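Local coordinates for protein nucleoside diphosphate kinase (Aquifex aeolicus, PDB 3ZTP) that transfers the gamma phosphate of ATP to nucleoside diphosphates, probably through a phosphohistidine intermediate, to make the other nucleoside triphosphates, at residues A[6-11]-A[73-78]. Numbering follows the deposited sequence.
Sequences TLIIVK and VAAVLE. With SO4 (sulfate ion), chain D.
Val73 O receives the amide of Val10: Val10 N lies 2.8 Å from Val73 O and is tilted 16° from the carbonyl plane, while the CA-H of Ile9 approaches the same oxygen. The return bond, Val73 N to Val10 O, is weak at 3.4 Å. Further along, Ile8 and Ala75 exchange two bonds, as do Thr6 and Leu77, and the CA-H groups of Leu7, Ala74 and Val76 approach Ala75 O, Ile8 O and Thr6 O, which also receive amide N-H groups.

Strands 3-10 and 72-78 are thereby joined as antiparallel neighbours at the centre of the four-stranded sheet of the NDK fold, a ferredoxin-like core with helices packed against it. On the face bearing Thr6, Ile8, Val10, Val73, Ala75 and Leu77, Ile8 meets both Ala75 and Leu77. Its CG1 lies between the backbone N and the carbonyl carbon (chi1 59°), which sets it 3.8 Å from Ala75 CB, and its CG2 and CD1 branches both meet Leu77 CD1, the former at 3.9 Å; the Ile8 and Leu77 side chains cross at about a right angle. Phe27 of helix 20-29 and Val86 of helix 82-90 pack on both residues. On the face bearing Leu7, Ile9, Ala74 and Val76, with CG anti to the backbone N (chi1 -175°), Leu7 turns CD1 back toward the neighbouring strand, 3.5 Å from Ala75 O and 4.2 Å from both Ala74 CB and Val76 CG2. Phe136 touches Leu7, Ala74 and Val76.

Past the strand end, Lys11, predicted to bind ATP, extends its chain to a sulfate ion that probably came from the crystallisation medium. Its NZ makes weak hydrogen bonds to sulfate O1 (2.9 Å) and O4, and bonds also to Asn117 OD1. The same ion is hydrogen-bonded to Tyr51 OH and His120 ND1; the backbone of His120, predicted to carry the phosphoryl group in the intermediate, pairs with that of Ile9.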
loop_
_atom_site.group_PDB
_atom_site.type_symbol
_atom_site.label_atom_id
_atom_site.label_comp_id
_atom_site.label_asym_id
_atom_site.label_seq_id
_atom_site.Cartn_x
_atom_site.Cartn_y
_atom_site.Cartn_z
ATOM N N THR A 6 -1.662 -19.981 -0.951
ATOM C CA THR A 6 -1.429 -19.913 -2.380
ATOM C C THR A 6 -1.936 -18.577 -2.878
ATOM O O THR A 6 -2.759 -17.935 -2.222
ATOM C CB THR A 6 -2.086 -21.101 -3.117
ATOM O OG1 THR A 6 -1.624 -21.062 -4.456
ATOM C CG2 THR A 6 -3.617 -21.033 -3.119
ATOM N N LEU A 7 -1.434 -18.131 -4.020
ATOM C CA LEU A 7 -1.871 -16.866 -4.608
ATOM C C LEU A 7 -2.784 -17.149 -5.783
ATOM O O LEU A 7 -2.427 -17.952 -6.653
ATOM C CB LEU A 7 -0.667 -16.067 -5.094
ATOM C CG LEU A 7 -1.062 -14.670 -5.603
ATOM C CD1 LEU A 7 -1.241 -13.683 -4.469
ATOM C CD2 LEU A 7 -0.109 -14.133 -6.655
ATOM N N ILE A 8 -3.925 -16.461 -5.843
ATOM C CA ILE A 8 -4.702 -16.402 -7.076
ATOM C C ILE A 8 -4.692 -14.990 -7.628
ATOM O O ILE A 8 -4.614 -14.002 -6.884
ATOM C CB ILE A 8 -6.156 -16.904 -6.930
ATOM C CG1 ILE A 8 -6.935 -16.103 -5.873
ATOM C CG2 ILE A 8 -6.163 -18.385 -6.623
ATOM C CD1 ILE A 8 -8.451 -16.281 -5.940
ATOM N N ILE A 9 -4.759 -14.894 -8.955
ATOM C CA ILE A 9 -5.002 -13.600 -9.619
ATOM C C ILE A 9 -6.160 -13.785 -10.580
ATOM O O ILE A 9 -6.098 -14.648 -11.461
ATOM C CB ILE A 9 -3.789 -13.065 -10.393
ATOM C CG1 ILE A 9 -2.575 -13.015 -9.473
ATOM C CG2 ILE A 9 -4.124 -11.692 -10.929
ATOM C CD1 ILE A 9 -1.284 -12.604 -10.204
ATOM N N VAL A 10 -7.193 -12.963 -10.417
ATOM C CA VAL A 10 -8.316 -12.926 -11.360
ATOM C C VAL A 10 -7.884 -12.037 -12.506
ATOM O O VAL A 10 -7.549 -10.858 -12.294
ATOM C CB VAL A 10 -9.591 -12.432 -10.681
ATOM C CG1 VAL A 10 -10.751 -12.329 -11.672
ATOM C CG2 VAL A 10 -9.942 -13.351 -9.513
ATOM N N LYS A 11 -7.826 -12.610 -13.698
ATOM C CA LYS A 11 -7.207 -11.979 -14.853
ATOM C C LYS A 11 -8.181 -11.021 -15.536
ATOM O O LYS A 11 -9.387 -11.014 -15.262
ATOM C CB LYS A 11 -6.714 -13.049 -15.829
ATOM C CG LYS A 11 -5.726 -14.021 -15.247
ATOM C CD LYS A 11 -5.203 -15.011 -16.287
ATOM C CE LYS A 11 -4.055 -15.859 -15.791
ATOM N NZ LYS A 11 -3.633 -16.881 -16.762
ATOM N N VAL A 73 -7.221 -8.604 -9.790
ATOM C CA VAL A 73 -7.386 -8.754 -8.348
ATOM C C VAL A 73 -6.646 -9.982 -7.904
ATOM O O VAL A 73 -6.849 -11.083 -8.420
ATOM C CB VAL A 73 -8.865 -8.873 -7.954
ATOM C CG1 VAL A 73 -9.004 -9.290 -6.493
ATOM C CG2 VAL A 73 -9.579 -7.536 -8.213
ATOM N N ALA A 74 -5.784 -9.822 -6.915
ATOM C CA ALA A 74 -5.082 -10.948 -6.311
ATOM C C ALA A 74 -5.595 -11.219 -4.906
ATOM O O ALA A 74 -6.054 -10.304 -4.208
ATOM C CB ALA A 74 -3.569 -10.669 -6.258
ATOM N N ALA A 75 -5.516 -12.494 -4.498
ATOM C CA ALA A 75 -5.873 -12.915 -3.150
ATOM C C ALA A 75 -4.924 -13.979 -2.677
ATOM O O ALA A 75 -4.454 -14.804 -3.478
ATOM C CB ALA A 75 -7.291 -13.463 -3.115
ATOM N N VAL A 76 -4.619 -13.954 -1.389
ATOM C CA VAL A 76 -3.921 -15.054 -0.770
ATOM C C VAL A 76 -4.988 -15.931 -0.125
ATOM O O VAL A 76 -5.802 -15.448 0.663
ATOM C CB VAL A 76 -2.930 -14.567 0.306
ATOM C CG1 VAL A 76 -2.303 -15.759 1.029
ATOM C CG2 VAL A 76 -1.863 -13.684 -0.322
ATOM N N LEU A 77 -4.973 -17.211 -0.476
ATOM C CA LEU A 77 -5.897 -18.197 0.056
ATOM C C LEU A 77 -5.147 -19.141 0.959
ATOM O O LEU A 77 -4.093 -19.662 0.591
ATOM C CB LEU A 77 -6.542 -18.993 -1.087
ATOM C CG LEU A 77 -7.289 -18.165 -2.119
ATOM C CD1 LEU A 77 -7.869 -19.103 -3.139
ATOM C CD2 LEU A 77 -8.374 -17.327 -1.474
ATOM N N GLU A 78 -5.706 -19.392 2.142
ATOM C CA GLU A 78 -5.103 -20.278 3.130
ATOM C C GLU A 78 -6.035 -21.419 3.492
ATOM O O GLU A 78 -7.217 -21.220 3.730
ATOM C CB GLU A 78 -4.751 -19.464 4.376
ATOM C CG GLU A 78 -4.104 -20.257 5.493
ATOM C CD GLU A 78 -3.793 -19.365 6.680
ATOM O OE1 GLU A 78 -2.891 -18.506 6.557
ATOM O OE2 GLU A 78 -4.469 -19.485 7.717
HETATM S S SO4 D . -0.908 -18.077 -15.510
HETATM O O1 SO4 D . -2.106 -18.879 -15.293
HETATM O O2 SO4 D . 0.199 -18.655 -14.751
HETATM O O3 SO4 D . -0.484 -18.083 -16.907
HETATM O O4 SO4 D . -1.152 -16.710 -15.140
#